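Local coordinates for protein diol-dehydratase (Roseburia inulinivorans, PDB 5I2A) that probably dehydrates 1,2-propanediol as a B12-independent, glycyl radical-type diol dehydratase of the lyase class, at residues His166-Tyr171 with Asn432-Gly437; Leu363-Ile368 with Gly388-Leu393; Glu588-Lys593 with Arg713-Pro718. One frame throughout, in Å; residues are numbered along the deposited sequence.

Contacts 1 and 2 both lie within the pyruvate formate lyase-like part of the chain, and contact 2 is nested in the loop closed by contact 1; contact 3 follows both. Contact 1 is the most central, joining strands 165-167 and 434-436 beside a bound diol. Contact 2, its centre about 19 Å away, pairs helices 362-374 and 391-402, which connect the parallel strands 346-350, 380-385 and 409-412. Contact 3 joins two loops, with its centre about 41 Å from that of contact 1 and about 46 Å from that of contact 2. The three thus hold separate regions: the core beside the bound ethanediol, the helices flanking the parallel strands, and two loops far from both.

Contact 1 of 3, residues His166-Tyr171 with Asn432-Gly437; sequences HVTVQY and NYNIIG. With EDO (1,2-ethanediol), chain C.
Asn434 faces Thr168 from the opposite direction and opens the contact, its ND2 donating to Thr168 OG1 over 2.8 Å, with an N-H...O angle of 154°. CG of Asn434 sits between the backbone N and the carbonyl carbon (chi1 60°), which swings the amide toward the other chain segment; the hydroxyl lies somewhat out of the amide plane. A weak bond from the same ND2 to Ile435 O adds a second hold on the amide, while Thr168 OG1 is also bonded to Ser286 O, so this buried hydroxyl has two partners, a side-chain amide and a backbone carbonyl. Ile435 turns its side chain away from the contact and touches Pro441 of strand 440-442. The next residue, Ile436, turns back and makes the apolar half of the contact. Its CG2 lies 3.6 Å from His166 CA, and its CD1 reaches past Val167 C to lie 3.2 Å from Thr168 OG1, a close approach. Gly437 ends the segment with CA 3.4 Å from the ethanediol O1, and a side chain pointing there would run into the diol. His166 holds the other end of that molecule, NE2 donating to O2 at 2.8 Å in the plane of the imidazole. Asp452, Glu440, His283 and Ser284 are hydrogen-bonded to it as well. The strand leads straight into the Gly-Cys-Val-Glu sequence, which in glycyl radical enzymes carries the cysteine of the radical relay. The ethanediol probably comes from the crystallisation liquor, but its hydroxyls, bonded to polar side chains beside that loop, may mark where a diol substrate binds.

Contact 2 of 3, residues Leu363-Ile368 with Gly388-Leu393; sequences LSFMCI and GSSKAL
Two successive beta-alpha-beta crossovers meet here: helix 362-374 links parallel strands 346-350 and 380-385, helix 391-402 links 380-385 and 409-412, and the first turn of the second helix packs against the first helix. This parallel arrangement belongs to the alpha/beta barrel of the pyruvate formate lyase-like enzymes. Leu393 is the central side chain. Its CG stands anti to the backbone N (chi1 -174°), which carries the branch toward the neighbouring helix, and chi2 of 66° sets CD1 over the Phe365 ring. The methyl lies 3.9 Å from the ring centroid and only 11° off the ring normal, a CH-pi contact made almost squarely over the face. Alongside, Ser364 CB approaches the same CD1 to 3.9 Å; its hydroxyl is occupied elsewhere, bonded to Asp291 and to the backbone of Asn361.

The Phe365 ring also lies against the start of helix 391-402. Ala392 O meets its edge, 3.6 Å from CE1, and CZ rests 4.1 Å from Ala392 CB. The aromatic side chain therefore touches backbone as well as side chains of the helix's first turn, and Tyr4 from the chain's N-terminal end meets the ring with planes inclined at about 40°. Ser390 is the N-cap of the helix: its OG accepts from Leu393 N at 3.1 Å and is bonded to Tyr4 OH as well. That capping bond fixes the backbone at Leu393, the residue whose methyl is wedged in the interface. From the following turn of helix 362-374, Ile368 adds a further contact to this methyl, its CD1 lying 3.7 Å from Leu393 CD1.

Contact 3 of 3, residues Glu588-Lys593 with Arg713-Pro718; sequences EMNYGK and RLAHTP
With CG anti to its own N (chi1 -162°), Asn590 reaches from the Schellman motif that ends helix 580-588 toward Ala715, in a type II beta turn running from Leu714 to Thr717. Asn590, the C-prime residue with positive phi, presents OD1 to Ala715 N at 2.8 Å; the N-H...O line is nearly straight at 176°, although the donor stands above the carbonyl plane. Its ND2 gives a hydrogen to a water that donates to Ala715 O, and is also bonded to Gly594 O, so both ends of the amide are held. Replacing Asn590 by a leucine would probably leave the Ala715 N-H without its acceptor and the bridging water without one of its two anchors.

Beside this polar clasp, Tyr591 CD2 packs 3.8 Å from Leu714 CD2, while Lys593 CG comes to 4.1 Å from the same methyl. The Tyr591 ring turns its edge to Arg713 O, stacks on His647 of helix 637-651, and bonds through OH to Thr709 O. Within the turn segment, Arg713 grips Thr717 O side-on with two nitrogens, NE at 3.0 Å and NH2 at 2.8 Å.

Contact 1 of 3, residues His166-Tyr171 with Asn432-Gly437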
loop_
_atom_site.group_PDB
_atom_site.type_symbol
_atom_site.label_atom_id
_atom_site.label_comp_id
_atom_site.label_asym_id
_atom_site.label_seq_id
_atom_site.Cartn_x
_atom_site.Cartn_y
_atom_site.Cartn_z
ATOM N N HIS A 166 7.323 14.565 15.762
ATOM C CA HIS A 166 8.338 15.526 15.312
ATOM C C HIS A 166 7.753 16.502 14.302
ATOM O O HIS A 166 8.181 16.583 13.157
ATOM C CB HIS A 166 9.557 14.784 14.737
ATOM C CG HIS A 166 10.317 14.040 15.782
ATOM N ND1 HIS A 166 9.804 12.923 16.418
ATOM C CD2 HIS A 166 11.505 14.295 16.378
ATOM C CE1 HIS A 166 10.658 12.512 17.335
ATOM N NE2 HIS A 166 11.707 13.319 17.322
ATOM N N VAL A 167 6.746 17.224 14.754
ATOM C CA VAL A 167 5.994 18.098 13.890
ATOM C C VAL A 167 5.382 19.235 14.705
ATOM O O VAL A 167 5.039 19.072 15.887
ATOM C CB VAL A 167 4.877 17.322 13.142
ATOM C CG1 VAL A 167 3.922 16.674 14.137
ATOM C CG2 VAL A 167 4.104 18.245 12.185
ATOM N N THR A 168 5.293 20.395 14.061
ATOM C CA THR A 168 4.468 21.496 14.517
ATOM C C THR A 168 3.307 21.656 13.549
ATOM O O THR A 168 3.452 22.114 12.418
ATOM C CB THR A 168 5.231 22.816 14.588
ATOM O OG1 THR A 168 6.259 22.711 15.564
ATOM C CG2 THR A 168 4.276 23.960 14.940
ATOM N N VAL A 169 2.149 21.300 14.047
ATOM C CA VAL A 169 0.940 21.227 13.281
ATOM C C VAL A 169 0.344 22.657 13.190
ATOM O O VAL A 169 0.855 23.588 13.830
ATOM C CB VAL A 169 0.024 20.209 13.996
ATOM C CG1 VAL A 169 -0.964 20.868 14.973
ATOM C CG2 VAL A 169 -0.507 19.177 13.097
ATOM N N GLN A 170 -0.701 22.852 12.392
ATOM C CA GLN A 170 -1.324 24.169 12.271
ATOM C C GLN A 170 -2.261 24.480 13.452
ATOM O O GLN A 170 -3.480 24.476 13.296
ATOM C CB GLN A 170 -2.111 24.278 10.953
ATOM C CG GLN A 170 -1.267 24.340 9.674
ATOM C CD GLN A 170 -2.094 24.086 8.402
ATOM O OE1 GLN A 170 -3.311 24.291 8.384
ATOM N NE2 GLN A 170 -1.430 23.624 7.341
ATOM N N TYR A 171 -1.699 24.740 14.630
ATOM C CA TYR A 171 -2.528 25.125 15.772
ATOM C C TYR A 171 -3.372 26.349 15.415
ATOM O O TYR A 171 -4.529 26.448 15.805
ATOM C CB TYR A 171 -1.675 25.430 17.002
ATOM C CG TYR A 171 -0.814 24.279 17.475
ATOM C CD1 TYR A 171 -1.321 23.309 18.315
ATOM C CD2 TYR A 171 0.510 24.184 17.086
ATOM C CE1 TYR A 171 -0.530 22.257 18.753
ATOM C CE2 TYR A 171 1.313 23.141 17.510
ATOM C CZ TYR A 171 0.789 22.182 18.350
ATOM O OH TYR A 171 1.583 21.151 18.787
ATOM N N ASN A 432 9.209 32.142 9.347
ATOM C CA ASN A 432 8.235 31.724 10.328
ATOM C C ASN A 432 8.622 30.405 10.992
ATOM O O ASN A 432 7.772 29.709 11.532
ATOM C CB ASN A 432 6.857 31.596 9.683
ATOM C CG ASN A 432 5.758 31.498 10.710
ATOM O OD1 ASN A 432 5.749 32.257 11.666
ATOM N ND2 ASN A 432 4.859 30.525 10.551
ATOM N N TYR A 433 9.898 30.051 10.961
ATOM C CA TYR A 433 10.283 28.738 11.487
ATOM C C TYR A 433 10.102 28.622 13.001
ATOM O O TYR A 433 10.123 29.619 13.741
ATOM C CB TYR A 433 11.734 28.403 11.115
ATOM C CG TYR A 433 12.792 28.986 12.037
ATOM C CD1 TYR A 433 13.226 28.286 13.162
ATOM C CD2 TYR A 433 13.376 30.218 11.772
ATOM C CE1 TYR A 433 14.197 28.802 14.001
ATOM C CE2 TYR A 433 14.351 30.751 12.617
ATOM C CZ TYR A 433 14.755 30.030 13.735
ATOM O OH TYR A 433 15.718 30.535 14.583
ATOM N N ASN A 434 9.930 27.396 13.472
ATOM C CA ASN A 434 10.175 27.147 14.884
ATOM C C ASN A 434 11.038 25.902 15.029
ATOM O O ASN A 434 11.496 25.336 14.031
ATOM C CB ASN A 434 8.869 27.040 15.678
ATOM C CG ASN A 434 7.963 25.927 15.197
ATOM O OD1 ASN A 434 6.959 26.175 14.540
ATOM N ND2 ASN A 434 8.288 24.693 15.565
ATOM N N ILE A 435 11.285 25.500 16.263
ATOM C CA ILE A 435 12.137 24.355 16.531
ATOM C C ILE A 435 11.274 23.133 16.881
ATOM O O ILE A 435 10.239 23.251 17.523
ATOM C CB ILE A 435 13.147 24.657 17.662
ATOM C CG1 ILE A 435 14.134 25.752 17.229
ATOM C CG2 ILE A 435 13.920 23.399 18.086
ATOM C CD1 ILE A 435 14.973 25.414 15.970
ATOM N N ILE A 436 11.694 21.974 16.398
ATOM C CA ILE A 436 11.070 20.705 16.714
ATOM C C ILE A 436 11.933 19.982 17.725
ATOM O O ILE A 436 13.144 19.889 17.531
ATOM C CB ILE A 436 10.932 19.807 15.457
ATOM C CG1 ILE A 436 10.082 20.498 14.372
ATOM C CG2 ILE A 436 10.422 18.407 15.838
ATOM C CD1 ILE A 436 8.630 20.746 14.753
ATOM N N GLY A 437 11.317 19.444 18.779
ATOM C CA GLY A 437 12.023 18.572 19.700
ATOM C C GLY A 437 13.206 19.226 20.407
ATOM O O GLY A 437 13.020 20.073 21.275
HETATM C C1 EDO C . 14.464 15.211 19.362
HETATM O O1 EDO C . 13.410 15.737 18.559
HETATM C C2 EDO C . 13.874 14.085 20.218
HETATM O O2 EDO C . 13.499 12.942 19.422
#

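Contact 2 of 3, residues Leu363-Ile368 with Gly388-Leu393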
loop_
_atom_site.group_PDB
_atom_site.type_symbol
_atom_site.label_atom_id
_atom_site.label_comp_id
_atom_site.label_asym_id
_atom_site.label_seq_id
_atom_site.Cartn_x
_atom_site.Cartn_y
_atom_site.Cartn_z
ATOM N N LEU A 363 3.025 37.989 25.211
ATOM C CA LEU A 363 3.061 36.554 25.475
ATOM C C LEU A 363 4.494 36.021 25.456
ATOM O O LEU A 363 4.796 35.064 26.163
ATOM C CB LEU A 363 2.191 35.788 24.467
ATOM C CG LEU A 363 0.683 36.017 24.584
ATOM C CD1 LEU A 363 -0.085 35.107 23.644
ATOM C CD2 LEU A 363 0.210 35.788 26.014
ATOM N N SER A 364 5.367 36.634 24.655
ATOM C CA SER A 364 6.774 36.233 24.622
ATOM C C SER A 364 7.365 36.233 26.050
ATOM O O SER A 364 8.004 35.263 26.475
ATOM C CB SER A 364 7.603 37.158 23.714
ATOM O OG SER A 364 7.002 37.348 22.448
ATOM N N PHE A 365 7.133 37.314 26.791
ATOM C CA PHE A 365 7.604 37.403 28.176
ATOM C C PHE A 365 6.837 36.451 29.089
ATOM O O PHE A 365 7.418 35.831 29.972
ATOM C CB PHE A 365 7.494 38.846 28.700
ATOM C CG PHE A 365 8.401 39.815 27.990
ATOM C CD1 PHE A 365 9.702 40.012 28.414
ATOM C CD2 PHE A 365 7.961 40.508 26.886
ATOM C CE1 PHE A 365 10.534 40.888 27.749
ATOM C CE2 PHE A 365 8.793 41.386 26.223
ATOM C CZ PHE A 365 10.082 41.569 26.648
ATOM N N MET A 366 5.532 36.319 28.873
ATOM C CA MET A 366 4.720 35.509 29.778
ATOM C C MET A 366 5.052 34.017 29.675
ATOM O O MET A 366 4.920 33.289 30.655
ATOM C CB MET A 366 3.240 35.766 29.521
ATOM C CG MET A 366 2.847 37.209 29.926
ATOM S SD MET A 366 1.275 37.793 29.270
ATOM C CE MET A 366 0.193 36.674 30.128
ATOM N N CYS A 367 5.511 33.576 28.504
ATOM C CA CYS A 367 5.963 32.193 28.334
ATOM C C CYS A 367 7.228 31.934 29.158
ATOM O O CYS A 367 7.372 30.896 29.793
ATOM C CB CYS A 367 6.203 31.889 26.852
ATOM S SG CYS A 367 4.682 31.827 25.864
ATOM N N ILE A 368 8.141 32.893 29.157
ATOM C CA ILE A 368 9.334 32.787 29.980
ATOM C C ILE A 368 8.962 32.754 31.481
ATOM O O ILE A 368 9.501 31.969 32.256
ATOM C CB ILE A 368 10.299 33.947 29.699
ATOM C CG1 ILE A 368 10.811 33.871 28.261
ATOM C CG2 ILE A 368 11.462 33.921 30.667
ATOM C CD1 ILE A 368 11.687 35.037 27.851
ATOM N N GLY A 388 17.841 41.980 15.204
ATOM C CA GLY A 388 16.879 42.918 15.756
ATOM C C GLY A 388 16.099 42.435 16.969
ATOM O O GLY A 388 15.088 43.030 17.318
ATOM N N SER A 389 16.556 41.367 17.622
ATOM C CA SER A 389 15.887 40.891 18.840
ATOM C C SER A 389 15.737 42.005 19.874
ATOM O O SER A 389 16.661 42.765 20.099
ATOM C CB SER A 389 16.660 39.729 19.487
ATOM O OG SER A 389 16.514 38.525 18.767
ATOM N N SER A 390 14.566 42.090 20.490
ATOM C CA SER A 390 14.360 42.934 21.659
ATOM C C SER A 390 15.384 42.631 22.753
ATOM O O SER A 390 15.515 41.492 23.201
ATOM C CB SER A 390 12.946 42.741 22.191
ATOM O OG SER A 390 12.867 43.044 23.563
ATOM N N LYS A 391 16.131 43.648 23.162
ATOM C CA LYS A 391 17.121 43.475 24.212
ATOM C C LYS A 391 16.439 43.052 25.515
ATOM O O LYS A 391 16.969 42.243 26.270
ATOM C CB LYS A 391 17.931 44.763 24.422
ATOM C CG LYS A 391 19.047 44.641 25.482
ATOM C CD LYS A 391 19.794 45.968 25.688
ATOM C CE LYS A 391 20.740 45.945 26.902
ATOM N NZ LYS A 391 21.862 44.976 26.758
ATOM N N ALA A 392 15.250 43.588 25.761
ATOM C CA ALA A 392 14.510 43.250 26.968
ATOM C C ALA A 392 14.141 41.761 26.998
ATOM O O ALA A 392 14.147 41.143 28.055
ATOM C CB ALA A 392 13.254 44.106 27.084
ATOM N N LEU A 393 13.807 41.194 25.843
ATOM C CA LEU A 393 13.430 39.789 25.802
ATOM C C LEU A 393 14.677 38.936 26.017
ATOM O O LEU A 393 14.629 37.957 26.749
ATOM C CB LEU A 393 12.729 39.426 24.479
ATOM C CG LEU A 393 12.164 37.998 24.426
ATOM C CD1 LEU A 393 11.024 37.800 25.427
ATOM C CD2 LEU A 393 11.719 37.635 22.997
#

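Contact 3 of 3, residues Glu588-Lys593 with Arg713-Pro718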
loop_
_atom_site.group_PDB
_atom_site.type_symbol
_atom_site.label_atom_id
_atom_site.label_comp_id
_atom_site.label_asym_id
_atom_site.label_seq_id
_atom_site.Cartn_x
_atom_site.Cartn_y
_atom_site.Cartn_z
ATOM N N GLU A 588 42.976 -1.457 22.254
ATOM C CA GLU A 588 42.387 -2.738 22.603
ATOM C C GLU A 588 42.475 -3.001 24.102
ATOM O O GLU A 588 41.549 -3.549 24.689
ATOM C CB GLU A 588 43.072 -3.872 21.836
ATOM C CG GLU A 588 42.791 -3.872 20.342
ATOM C CD GLU A 588 43.651 -4.876 19.582
ATOM O OE1 GLU A 588 44.623 -5.392 20.170
ATOM O OE2 GLU A 588 43.348 -5.149 18.403
ATOM N N MET A 589 43.582 -2.582 24.710
ATOM C CA MET A 589 43.839 -2.808 26.131
ATOM C C MET A 589 43.440 -1.627 27.035
ATOM O O MET A 589 43.872 -1.546 28.195
ATOM C CB MET A 589 45.326 -3.132 26.339
ATOM C CG MET A 589 45.792 -4.403 25.656
ATOM S SD MET A 589 44.905 -5.824 26.304
ATOM C CE MET A 589 45.101 -5.599 28.056
ATOM N N ASN A 590 42.616 -0.721 26.510
ATOM C CA ASN A 590 42.130 0.426 27.283
ATOM C C ASN A 590 43.270 1.207 27.943
ATOM O O ASN A 590 43.168 1.619 29.092
ATOM C CB ASN A 590 41.131 -0.031 28.348
ATOM C CG ASN A 590 40.285 1.110 28.885
ATOM O OD1 ASN A 590 40.068 2.109 28.201
ATOM N ND2 ASN A 590 39.800 0.965 30.121
ATOM N N TYR A 591 44.356 1.383 27.194
ATOM C CA TYR A 591 45.513 2.139 27.649
ATOM C C TYR A 591 46.129 1.553 28.939
ATOM O O TYR A 591 46.783 2.259 29.696
ATOM C CB TYR A 591 45.123 3.599 27.873
ATOM C CG TYR A 591 44.786 4.384 26.616
ATOM C CD1 TYR A 591 45.778 4.758 25.721
ATOM C CD2 TYR A 591 43.487 4.784 26.348
ATOM C CE1 TYR A 591 45.483 5.488 24.583
ATOM C CE2 TYR A 591 43.179 5.530 25.209
ATOM C CZ TYR A 591 44.181 5.876 24.332
ATOM O OH TYR A 591 43.900 6.613 23.199
ATOM N N GLY A 592 45.903 0.268 29.180
ATOM C CA GLY A 592 46.375 -0.380 30.390
ATOM C C GLY A 592 45.583 -0.023 31.639
ATOM O O GLY A 592 46.030 -0.286 32.743
ATOM N N LYS A 593 44.396 0.554 31.476
ATOM C CA LYS A 593 43.611 0.987 32.632
ATOM C C LYS A 593 42.650 -0.081 33.151
ATOM O O LYS A 593 41.896 0.166 34.087
ATOM C CB LYS A 593 42.822 2.255 32.291
ATOM C CG LYS A 593 43.677 3.403 31.780
ATOM C CD LYS A 593 44.437 4.074 32.908
ATOM C CE LYS A 593 45.333 5.189 32.379
ATOM N NZ LYS A 593 45.892 6.025 33.480
ATOM N N ARG A 713 40.038 9.008 25.271
ATOM C CA ARG A 713 38.824 8.571 25.923
ATOM C C ARG A 713 38.922 7.074 26.251
ATOM O O ARG A 713 39.323 6.286 25.410
ATOM C CB ARG A 713 37.632 8.869 25.010
ATOM C CG ARG A 713 36.293 8.450 25.535
ATOM C CD ARG A 713 35.158 8.602 24.495
ATOM N NE ARG A 713 34.278 7.465 24.697
ATOM C CZ ARG A 713 34.509 6.266 24.178
ATOM N NH1 ARG A 713 35.548 6.077 23.369
ATOM N NH2 ARG A 713 33.707 5.261 24.467
ATOM N N LEU A 714 38.558 6.688 27.465
ATOM C CA LEU A 714 38.643 5.286 27.867
ATOM C C LEU A 714 37.445 4.491 27.356
ATOM O O LEU A 714 36.386 5.051 27.071
ATOM C CB LEU A 714 38.742 5.161 29.393
ATOM C CG LEU A 714 39.939 5.871 30.035
ATOM C CD1 LEU A 714 40.038 5.563 31.533
ATOM C CD2 LEU A 714 41.233 5.520 29.313
ATOM N N ALA A 715 37.628 3.181 27.249
ATOM C CA ALA A 715 36.609 2.283 26.727
ATOM C C ALA A 715 35.258 2.406 27.441
ATOM O O ALA A 715 35.182 2.455 28.669
ATOM C CB ALA A 715 37.107 0.844 26.811
ATOM N N HIS A 716 34.205 2.472 26.632
ATOM C CA HIS A 716 32.810 2.403 27.069
ATOM C C HIS A 716 32.344 3.606 27.889
ATOM O O HIS A 716 31.252 3.588 28.436
ATOM C CB HIS A 716 32.578 1.088 27.823
ATOM C CG HIS A 716 33.083 -0.104 27.068
ATOM N ND1 HIS A 716 33.839 -1.096 27.649
ATOM C CD2 HIS A 716 32.987 -0.423 25.753
ATOM C CE1 HIS A 716 34.173 -1.988 26.730
ATOM N NE2 HIS A 716 33.671 -1.600 25.569
ATOM N N THR A 717 33.147 4.665 27.926
ATOM C CA THR A 717 32.711 5.924 28.537
ATOM C C THR A 717 31.915 6.731 27.498
ATOM O O THR A 717 31.957 6.393 26.317
ATOM C CB THR A 717 33.904 6.738 29.061
ATOM O OG1 THR A 717 34.736 7.135 27.968
ATOM C CG2 THR A 717 34.712 5.910 30.110
ATOM N N PRO A 718 31.175 7.774 27.932
ATOM C CA PRO A 718 30.325 8.504 26.975
ATOM C C PRO A 718 31.116 9.159 25.847
ATOM O O PRO A 718 32.272 9.515 26.051
ATOM C CB PRO A 718 29.649 9.574 27.846
ATOM C CG PRO A 718 29.613 8.949 29.235
ATOM C CD PRO A 718 30.898 8.172 29.330
HETATM O O HOH W 1 37.006 1.880 30.698
#